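Local coordinates for BrkA autotransporter (Bordetella pertussis, PDB 3QQ2), which forms the outer-membrane translocator barrel of an autotransporter that inhibits the classical complement pathway, giving its passenger domain a pore to the cell surface, at residues A[20-25]-A[50-56]; A[41-47]-A[74-80]. The protein carries 1 engineered substitution. One frame throughout, in Å; residues are numbered along the deposited sequence.

Contact 1 (A[20-25]-A[50-56]); sequences AGGPWA and EIGLDRG
Gly21 to Ala25 run antiparallel to Glu50 to Gly56, with strand axes 4.6 Å apart at closest approach. Trp24 and Gly52 form a hydrogen-bonded pair joined in both directions, Trp24 N to Gly52 O at 2.7 Å and Gly52 N to Trp24 O at 2.9 Å. Between Gly22 and Asp54, the bond from Asp54 N is sound and the bond from Gly22 N is weak. Beyond them Gly56 N donates to Ala20 O from above the carbonyl plane.

Trp24 carries the side-chain contact. Its CG sits between the backbone N and the carbonyl carbon (chi1 56°), and this folds the indole back across the neighbouring strand. Gly52 CA lies over one face of the Trp24 five-membered ring, 3.7 Å from its centroid, in a CH-pi contact. At the benzo end, Trp24 CZ3 is 3.6 Å from Glu50 CB at the ring edge. At the other end, Trp24 NE1 comes to 3.4 Å from Asp54 OD1, also near the ring plane. Tyr95 OH bonds to both NE1 and OD1 and ties the two side chains together. On the face with Pro23 and Leu53, Ala25 CB meets Ile51 CD1 at 3.9 Å. This apolar patch is consistent with facing lipid; Arg55 lies on the same face toward the end of the pair.

The Trp24 side probably lines the pore. There Glu50 forms salt bridges with Arg26 and Arg111, and Asp54 forms one with Arg281. Strand 271-282 flanks segment 20-25 and strand 62-78 flanks segment 50-56, so the first hairpin stands beside the last strand where the barrel closes.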
ATOM      1  N   ALA A  20      -1.668 -45.188 -23.835  1.00 79.29           N
ATOM      2  CA  ALA A  20      -1.709 -45.747 -22.487  1.00 79.29           C
ATOM      3  C   ALA A  20      -1.130 -44.733 -21.496  1.00 77.54           C
ATOM      4  O   ALA A  20      -0.707 -45.098 -20.383  1.00 77.87           O
ATOM      5  CB  ALA A  20      -0.921 -47.027 -22.435  1.00 81.37           C
ATOM      6  N   GLY A  21      -1.112 -43.466 -21.910  1.00 75.30           N
ATOM      7  CA  GLY A  21      -0.489 -42.399 -21.140  1.00 73.47           C
ATOM      8  C   GLY A  21       0.776 -41.926 -21.826  1.00 72.76           C
ATOM      9  O   GLY A  21       1.192 -42.520 -22.823  1.00 73.87           O
ATOM     10  N   GLY A  22       1.376 -40.851 -21.305  1.00 71.11           N
ATOM     11  CA  GLY A  22       2.639 -40.310 -21.837  1.00 69.94           C
ATOM     12  C   GLY A  22       3.071 -38.979 -21.228  1.00 67.86           C
ATOM     13  O   GLY A  22       2.387 -38.439 -20.365  1.00 66.95           O
ATOM     14  N   PRO A  23       4.235 -38.459 -21.644  1.00 67.25           N
ATOM     15  CA  PRO A  23       4.661 -37.138 -21.235  1.00 65.62           C
ATOM     16  C   PRO A  23       4.067 -36.130 -22.181  1.00 64.51           C
ATOM     17  O   PRO A  23       3.735 -36.486 -23.313  1.00 64.79           O
ATOM     18  CB  PRO A  23       6.164 -37.191 -21.460  1.00 66.53           C
ATOM     19  CG  PRO A  23       6.310 -38.053 -22.644  1.00 67.72           C
ATOM     20  CD  PRO A  23       5.267 -39.127 -22.458  1.00 68.47           C
ATOM     21  N   TRP A  24       3.931 -34.886 -21.731  1.00 63.28           N
ATOM     22  CA  TRP A  24       3.417 -33.797 -22.587  1.00 62.50           C
ATOM     23  C   TRP A  24       3.976 -32.434 -22.189  1.00 62.11           C
ATOM     24  O   TRP A  24       4.383 -32.239 -21.059  1.00 62.13           O
ATOM     25  CB  TRP A  24       1.879 -33.783 -22.644  1.00 61.24           C
ATOM     26  CG  TRP A  24       1.212 -33.701 -21.320  1.00 60.08           C
ATOM     27  CD1 TRP A  24       0.740 -34.741 -20.573  1.00 60.97           C
ATOM     28  CD2 TRP A  24       0.914 -32.510 -20.574  1.00 58.52           C
ATOM     29  NE1 TRP A  24       0.164 -34.276 -19.407  1.00 59.61           N
ATOM     30  CE2 TRP A  24       0.251 -32.910 -19.389  1.00 57.92           C
ATOM     31  CE3 TRP A  24       1.124 -31.146 -20.800  1.00 57.16           C
ATOM     32  CZ2 TRP A  24      -0.178 -32.002 -18.430  1.00 56.74           C
ATOM     33  CZ3 TRP A  24       0.686 -30.246 -19.854  1.00 57.23           C
ATOM     34  CH2 TRP A  24       0.050 -30.675 -18.675  1.00 56.30           C
ATOM     35  N   ALA A  25       4.039 -31.513 -23.136  1.00 62.67           N
ATOM     36  CA  ALA A  25       4.375 -30.141 -22.813  1.00 63.40           C
ATOM     37  C   ALA A  25       3.432 -29.175 -23.515  1.00 64.17           C
ATOM     38  O   ALA A  25       3.088 -29.352 -24.697  1.00 64.61           O
ATOM     39  CB  ALA A  25       5.821 -29.837 -23.179  1.00 63.73           C
ATOM     40  N   GLU A  50       3.347 -25.526 -19.212  1.00 59.54           N
ATOM     41  CA  GLU A  50       3.096 -26.736 -18.417  1.00 58.63           C
ATOM     42  C   GLU A  50       3.899 -27.964 -18.892  1.00 58.15           C
ATOM     43  O   GLU A  50       4.276 -28.074 -20.072  1.00 58.43           O
ATOM     44  CB  GLU A  50       1.613 -27.054 -18.359  1.00 58.15           C
ATOM     45  CG  GLU A  50       1.026 -26.579 -17.075  1.00 60.87           C
ATOM     46  CD  GLU A  50      -0.503 -26.552 -17.044  1.00 65.84           C
ATOM     47  OE1 GLU A  50      -1.173 -26.526 -18.120  1.00 65.71           O
ATOM     48  OE2 GLU A  50      -1.031 -26.528 -15.905  1.00 66.95           O
ATOM     49  N   ILE A  51       4.174 -28.878 -17.972  1.00 56.88           N
ATOM     50  CA  ILE A  51       4.783 -30.142 -18.364  1.00 56.67           C
ATOM     51  C   ILE A  51       4.126 -31.234 -17.570  1.00 56.48           C
ATOM     52  O   ILE A  51       3.776 -31.013 -16.420  1.00 56.50           O
ATOM     53  CB  ILE A  51       6.313 -30.112 -18.232  1.00 57.00           C
ATOM     54  CG1 ILE A  51       6.914 -30.526 -19.534  1.00 57.69           C
ATOM     55  CG2 ILE A  51       6.843 -30.962 -17.087  1.00 56.68           C
ATOM     56  CD1 ILE A  51       7.895 -29.543 -19.944  1.00 62.32           C
ATOM     57  N   GLY A  52       3.906 -32.391 -18.173  1.00 56.41           N
ATOM     58  CA  GLY A  52       3.077 -33.357 -17.502  1.00 57.13           C
ATOM     59  C   GLY A  52       3.084 -34.773 -18.009  1.00 58.67           C
ATOM     60  O   GLY A  52       3.584 -35.071 -19.096  1.00 59.91           O
ATOM     61  N   LEU A  53       2.504 -35.653 -17.208  1.00 58.99           N
ATOM     62  CA  LEU A  53       2.559 -37.072 -17.455  1.00 59.90           C
ATOM     63  C   LEU A  53       1.316 -37.704 -16.856  1.00 60.70           C
ATOM     64  O   LEU A  53       0.860 -37.305 -15.787  1.00 60.23           O
ATOM     65  CB  LEU A  53       3.842 -37.645 -16.838  1.00 60.11           C
ATOM     66  CG  LEU A  53       3.957 -39.152 -16.606  1.00 61.06           C
ATOM     67  CD1 LEU A  53       4.087 -39.934 -17.894  1.00 60.63           C
ATOM     68  CD2 LEU A  53       5.134 -39.438 -15.723  1.00 62.67           C
ATOM     69  N   ASP A  54       0.748 -38.668 -17.568  1.00 62.18           N
ATOM     70  CA  ASP A  54      -0.381 -39.443 -17.057  1.00 63.66           C
ATOM     71  C   ASP A  54      -0.199 -40.899 -17.455  1.00 65.95           C
ATOM     72  O   ASP A  54       0.524 -41.184 -18.398  1.00 66.07           O
ATOM     73  CB  ASP A  54      -1.719 -38.900 -17.579  1.00 62.78           C
ATOM     74  CG  ASP A  54      -1.666 -38.530 -19.042  1.00 61.76           C
ATOM     75  OD1 ASP A  54      -1.293 -37.382 -19.358  1.00 57.74           O
ATOM     76  OD2 ASP A  54      -1.978 -39.394 -19.882  1.00 63.28           O
ATOM     77  N   ARG A  55      -0.812 -41.810 -16.704  1.00 68.34           N
ATOM     78  CA  ARG A  55      -0.922 -43.211 -17.111  1.00 71.52           C
ATOM     79  C   ARG A  55      -2.381 -43.493 -17.483  1.00 72.41           C
ATOM     80  O   ARG A  55      -3.307 -42.893 -16.924  1.00 72.02           O
ATOM     81  CB  ARG A  55      -0.429 -44.174 -16.022  1.00 72.81           C
ATOM     82  CG  ARG A  55      -0.133 -45.601 -16.524  1.00 77.70           C
ATOM     83  CD  ARG A  55       1.307 -45.756 -17.100  1.00 82.80           C
ATOM     84  NE  ARG A  55       1.407 -46.677 -18.249  1.00 86.48           N
ATOM     85  CZ  ARG A  55       2.317 -46.585 -19.231  1.00 87.41           C
ATOM     86  NH1 ARG A  55       3.225 -45.616 -19.233  1.00 85.63           N
ATOM     87  NH2 ARG A  55       2.317 -47.465 -20.233  1.00 89.81           N
ATOM     88  N   GLY A  56      -2.577 -44.390 -18.440  1.00 74.15           N
ATOM     89  CA  GLY A  56      -3.909 -44.705 -18.935  1.00 75.84           C
ATOM     90  C   GLY A  56      -4.298 -46.150 -18.733  1.00 78.71           C
ATOM     91  O   GLY A  56      -3.438 -47.035 -18.673  1.00 80.08           O
TER

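Contact 2 (A[41-47]-A[74-80]); sequences AYDQTVS and YADRTYP
Ser47 N donates to Tyr74 O at 2.6 Å, an almost straight bond (178°), and Tyr74 N returns one to Ser47 O. Thr45 and Asp76 make the next two-way pair, with Asp76 N to Thr45 O at 2.8 Å. Further along, Asp43 N donates to Thr78 O in the carbonyl plane.

The main side-chain group is Tyr42 with Arg77. The guanidinium lies flat on one face of the phenol ring, with planes 13° apart and centres separated by 4.4 Å. It sits off-centre, in both a stack and a cation-pi interaction. The extended part of Arg77 brings its CD to 3.5 Å from Tyr42 CD2, and the bend at chi3 (-70°) turns NE and the guanidinium over the ring. Gln44 runs beside Arg77, pointing the same way, and its OE1 is 3.0 Å from Arg77 NE. Tyr79, two residues after Arg77, lies beside Tyr42 and points the same way. Its CD1 meets Tyr42 CB at 3.7 Å, and its OH accepts a bond from Arg77 NH1. A ring face and a hydroxyl thus hold the guanidinium.

This is the antiparallel pairing of hairpin 42-57/62-78 of the autotransporter barrel, and the Tyr42-Arg77-Tyr79 group probably faces its interior. Tyr79 OH also bonds Ser175 O of the second subunit. Strand 21-34 lies beside segment 41-47, and strand 86-100 beside segment 74-80. Arg77 and Tyr79 both reach Tyr119 on strand 104-120.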
ATOM      1  N   ALA A  41      -8.958  -0.034 -16.147  1.00 97.25           N
ATOM      2  CA  ALA A  41      -8.257  -0.265 -17.399  1.00 96.37           C
ATOM      3  C   ALA A  41      -6.824  -0.735 -17.174  1.00 94.30           C
ATOM      4  O   ALA A  41      -5.996  -0.020 -16.607  1.00 95.12           O
ATOM      5  CB  ALA A  41      -8.292   0.985 -18.293  1.00 99.07           C
ATOM      6  N   TYR A  42      -6.559  -1.959 -17.608  1.00 91.76           N
ATOM      7  CA  TYR A  42      -5.203  -2.481 -17.699  1.00 90.21           C
ATOM      8  C   TYR A  42      -5.090  -3.529 -18.794  1.00 88.15           C
ATOM      9  O   TYR A  42      -6.046  -4.259 -19.071  1.00 87.61           O
ATOM     10  CB  TYR A  42      -4.719  -3.059 -16.368  1.00 88.85           C
ATOM     11  CG  TYR A  42      -5.544  -4.187 -15.801  1.00 88.43           C
ATOM     12  CD1 TYR A  42      -6.577  -3.939 -14.908  1.00 91.54           C
ATOM     13  CD2 TYR A  42      -5.271  -5.504 -16.130  1.00 88.29           C
ATOM     14  CE1 TYR A  42      -7.328  -4.971 -14.370  1.00 91.31           C
ATOM     15  CE2 TYR A  42      -6.009  -6.543 -15.594  1.00 88.72           C
ATOM     16  CZ  TYR A  42      -7.038  -6.266 -14.718  1.00 90.25           C
ATOM     17  OH  TYR A  42      -7.771  -7.300 -14.189  1.00 91.73           O
ATOM     18  N   ASP A  43      -3.922  -3.586 -19.424  1.00 87.16           N
ATOM     19  CA  ASP A  43      -3.627  -4.623 -20.393  1.00 84.89           C
ATOM     20  C   ASP A  43      -2.584  -5.555 -19.815  1.00 82.03           C
ATOM     21  O   ASP A  43      -1.536  -5.110 -19.355  1.00 82.52           O
ATOM     22  CB  ASP A  43      -3.108  -4.007 -21.683  1.00 86.45           C
ATOM     23  CG  ASP A  43      -4.168  -3.212 -22.415  1.00 90.38           C
ATOM     24  OD1 ASP A  43      -4.049  -3.063 -23.659  1.00 92.99           O
ATOM     25  OD2 ASP A  43      -5.125  -2.740 -21.757  1.00 92.98           O
ATOM     26  N   GLN A  44      -2.858  -6.846 -19.826  1.00 78.84           N
ATOM     27  CA  GLN A  44      -1.834  -7.759 -19.417  1.00 76.54           C
ATOM     28  C   GLN A  44      -1.568  -8.817 -20.455  1.00 74.96           C
ATOM     29  O   GLN A  44      -2.456  -9.206 -21.220  1.00 74.51           O
ATOM     30  CB  GLN A  44      -2.190  -8.401 -18.089  1.00 75.70           C
ATOM     31  CG  GLN A  44      -3.471  -9.201 -18.127  1.00 76.29           C
ATOM     32  CD  GLN A  44      -3.883  -9.754 -16.784  1.00 75.83           C
ATOM     33  OE1 GLN A  44      -3.564  -9.180 -15.735  1.00 76.83           O
ATOM     34  NE2 GLN A  44      -4.624 -10.866 -16.806  1.00 74.05           N
ATOM     35  N   THR A  45      -0.318  -9.266 -20.477  1.00 74.09           N
ATOM     36  CA  THR A  45       0.081 -10.424 -21.249  1.00 72.59           C
ATOM     37  C   THR A  45       0.376 -11.547 -20.281  1.00 70.90           C
ATOM     38  O   THR A  45       1.287 -11.425 -19.467  1.00 70.71           O
ATOM     39  CB  THR A  45       1.328 -10.154 -22.085  1.00 73.00           C
ATOM     40  OG1 THR A  45       1.101  -9.025 -22.926  1.00 75.26           O
ATOM     41  CG2 THR A  45       1.625 -11.338 -22.953  1.00 71.90           C
ATOM     42  N   VAL A  46      -0.403 -12.627 -20.387  1.00 69.98           N
ATOM     43  CA  VAL A  46      -0.242 -13.846 -19.590  1.00 68.69           C
ATOM     44  C   VAL A  46       0.443 -14.937 -20.413  1.00 68.14           C
ATOM     45  O   VAL A  46      -0.133 -15.390 -21.417  1.00 68.63           O
ATOM     46  CB  VAL A  46      -1.597 -14.408 -19.209  1.00 67.72           C
ATOM     47  CG1 VAL A  46      -1.446 -15.368 -18.070  1.00 67.06           C
ATOM     48  CG2 VAL A  46      -2.505 -13.306 -18.816  1.00 69.81           C
ATOM     49  N   SER A  47       1.638 -15.377 -19.995  1.00 67.18           N
ATOM     50  CA  SER A  47       2.352 -16.454 -20.701  1.00 66.48           C
ATOM     51  C   SER A  47       2.619 -17.637 -19.811  1.00 65.26           C
ATOM     52  O   SER A  47       2.869 -17.447 -18.643  1.00 65.77           O
ATOM     53  CB  SER A  47       3.671 -15.951 -21.260  1.00 67.19           C
ATOM     54  OG  SER A  47       3.495 -15.439 -22.578  1.00 69.66           O
ATOM     55  N   TYR A  74       3.703 -16.483 -16.209  1.00 68.25           N
ATOM     56  CA  TYR A  74       4.209 -15.118 -16.182  1.00 69.62           C
ATOM     57  C   TYR A  74       3.142 -14.154 -16.707  1.00 70.00           C
ATOM     58  O   TYR A  74       2.689 -14.251 -17.854  1.00 70.11           O
ATOM     59  CB  TYR A  74       5.542 -15.015 -16.947  1.00 70.21           C
ATOM     60  CG  TYR A  74       6.082 -13.602 -17.158  1.00 75.22           C
ATOM     61  CD1 TYR A  74       6.941 -13.313 -18.237  1.00 78.67           C
ATOM     62  CD2 TYR A  74       5.745 -12.546 -16.285  1.00 78.95           C
ATOM     63  CE1 TYR A  74       7.455 -12.009 -18.445  1.00 81.78           C
ATOM     64  CE2 TYR A  74       6.248 -11.237 -16.484  1.00 82.08           C
ATOM     65  CZ  TYR A  74       7.097 -10.978 -17.564  1.00 83.83           C
ATOM     66  OH  TYR A  74       7.585  -9.696 -17.759  1.00 86.66           O
ATOM     67  N   ALA A  75       2.712 -13.249 -15.835  1.00 70.48           N
ATOM     68  CA  ALA A  75       1.750 -12.211 -16.186  1.00 70.89           C
ATOM     69  C   ALA A  75       2.461 -10.885 -16.110  1.00 72.10           C
ATOM     70  O   ALA A  75       3.039 -10.554 -15.085  1.00 72.60           O
ATOM     71  CB  ALA A  75       0.561 -12.235 -15.248  1.00 70.33           C
ATOM     72  N   ASP A  76       2.426 -10.144 -17.209  1.00 73.11           N
ATOM     73  CA  ASP A  76       3.039  -8.827 -17.300  1.00 74.98           C
ATOM     74  C   ASP A  76       1.989  -7.738 -17.573  1.00 75.71           C
ATOM     75  O   ASP A  76       1.445  -7.655 -18.660  1.00 75.98           O
ATOM     76  CB  ASP A  76       4.094  -8.853 -18.399  1.00 75.93           C
ATOM     77  CG  ASP A  76       4.878  -7.564 -18.493  1.00 80.72           C
ATOM     78  OD1 ASP A  76       5.943  -7.591 -19.161  1.00 84.18           O
ATOM     79  OD2 ASP A  76       4.450  -6.534 -17.896  1.00 84.37           O
ATOM     80  N   ARG A  77       1.735  -6.891 -16.587  1.00 76.31           N
ATOM     81  CA  ARG A  77       0.616  -5.948 -16.638  1.00 77.67           C
ATOM     82  C   ARG A  77       0.991  -4.458 -16.901  1.00 79.90           C
ATOM     83  O   ARG A  77       2.160  -4.078 -16.870  1.00 80.29           O
ATOM     84  CB  ARG A  77      -0.208  -6.091 -15.358  1.00 77.35           C
ATOM     85  CG  ARG A  77      -1.639  -5.654 -15.505  1.00 79.22           C
ATOM     86  CD  ARG A  77      -2.389  -5.718 -14.209  1.00 81.35           C
ATOM     87  NE  ARG A  77      -2.623  -7.091 -13.787  1.00 82.30           N
ATOM     88  CZ  ARG A  77      -3.423  -7.438 -12.784  1.00 84.61           C
ATOM     89  NH1 ARG A  77      -4.091  -6.505 -12.097  1.00 86.64           N
ATOM     90  NH2 ARG A  77      -3.555  -8.727 -12.465  1.00 83.57           N
ATOM     91  N   THR A  78      -0.012  -3.626 -17.166  1.00 81.38           N
ATOM     92  CA  THR A  78       0.209  -2.227 -17.508  1.00 84.10           C
ATOM     93  C   THR A  78      -1.050  -1.419 -17.253  1.00 86.32           C
ATOM     94  O   THR A  78      -2.095  -1.725 -17.820  1.00 86.09           O
ATOM     95  CB  THR A  78       0.576  -2.071 -18.994  1.00 84.50           C
ATOM     96  OG1 THR A  78       1.841  -2.686 -19.234  1.00 82.62           O
ATOM     97  CG2 THR A  78       0.665  -0.617 -19.377  1.00 87.35           C
ATOM     98  N   TYR A  79      -0.936  -0.404 -16.390  1.00 88.82           N
ATOM     99  CA  TYR A  79      -2.003   0.566 -16.115  1.00 91.56           C
ATOM    100  C   TYR A  79      -1.662   1.797 -16.936  1.00 95.48           C
ATOM    101  O   TYR A  79      -0.522   1.910 -17.386  1.00 95.42           O
ATOM    102  CB  TYR A  79      -2.083   0.882 -14.618  1.00 91.69           C
ATOM    103  CG  TYR A  79      -2.354  -0.339 -13.768  1.00 87.81           C
ATOM    104  CD1 TYR A  79      -3.653  -0.839 -13.616  1.00 86.28           C
ATOM    105  CD2 TYR A  79      -1.318  -1.007 -13.135  1.00 84.12           C
ATOM    106  CE1 TYR A  79      -3.907  -1.971 -12.855  1.00 82.47           C
ATOM    107  CE2 TYR A  79      -1.559  -2.139 -12.381  1.00 82.14           C
ATOM    108  CZ  TYR A  79      -2.854  -2.616 -12.242  1.00 81.64           C
ATOM    109  OH  TYR A  79      -3.082  -3.743 -11.482  1.00 81.32           O
ATOM    110  N   PRO A  80      -2.641   2.713 -17.157  1.00 99.26           N
ATOM    111  CA  PRO A  80      -2.494   3.768 -18.202  1.00102.76           C
ATOM    112  C   PRO A  80      -1.215   4.656 -18.139  1.00105.11           C
ATOM    113  O   PRO A  80      -0.193   4.305 -18.743  1.00104.34           O
ATOM    114  CB  PRO A  80      -3.794   4.588 -18.062  1.00105.17           C
ATOM    115  CG  PRO A  80      -4.783   3.609 -17.481  1.00102.58           C
ATOM    116  CD  PRO A  80      -3.964   2.801 -16.499  1.00100.04           C
TER

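Both contacts pair neighbouring antiparallel barrel strands, and strand 42-57 serves in each. Contact 1 joins its late part to strand 21-34; contact 2 joins its early part to strand 62-78. Their centres are about 31 Å apart. Contact 1 is partly buried, near the chain termini and probably toward the periplasmic end. It combines an indole over glycine with acids paired to arginines, and a largely apolar face that probably meets lipid. Contact 2 is more of a surface contact, probably toward the extracellular end. On its probable outer face Asp43, Thr45, Ser47 and Asp76 stand where contact 1 has apolar residues; on the other, a cation rests on a ring. It also touches the second subunit.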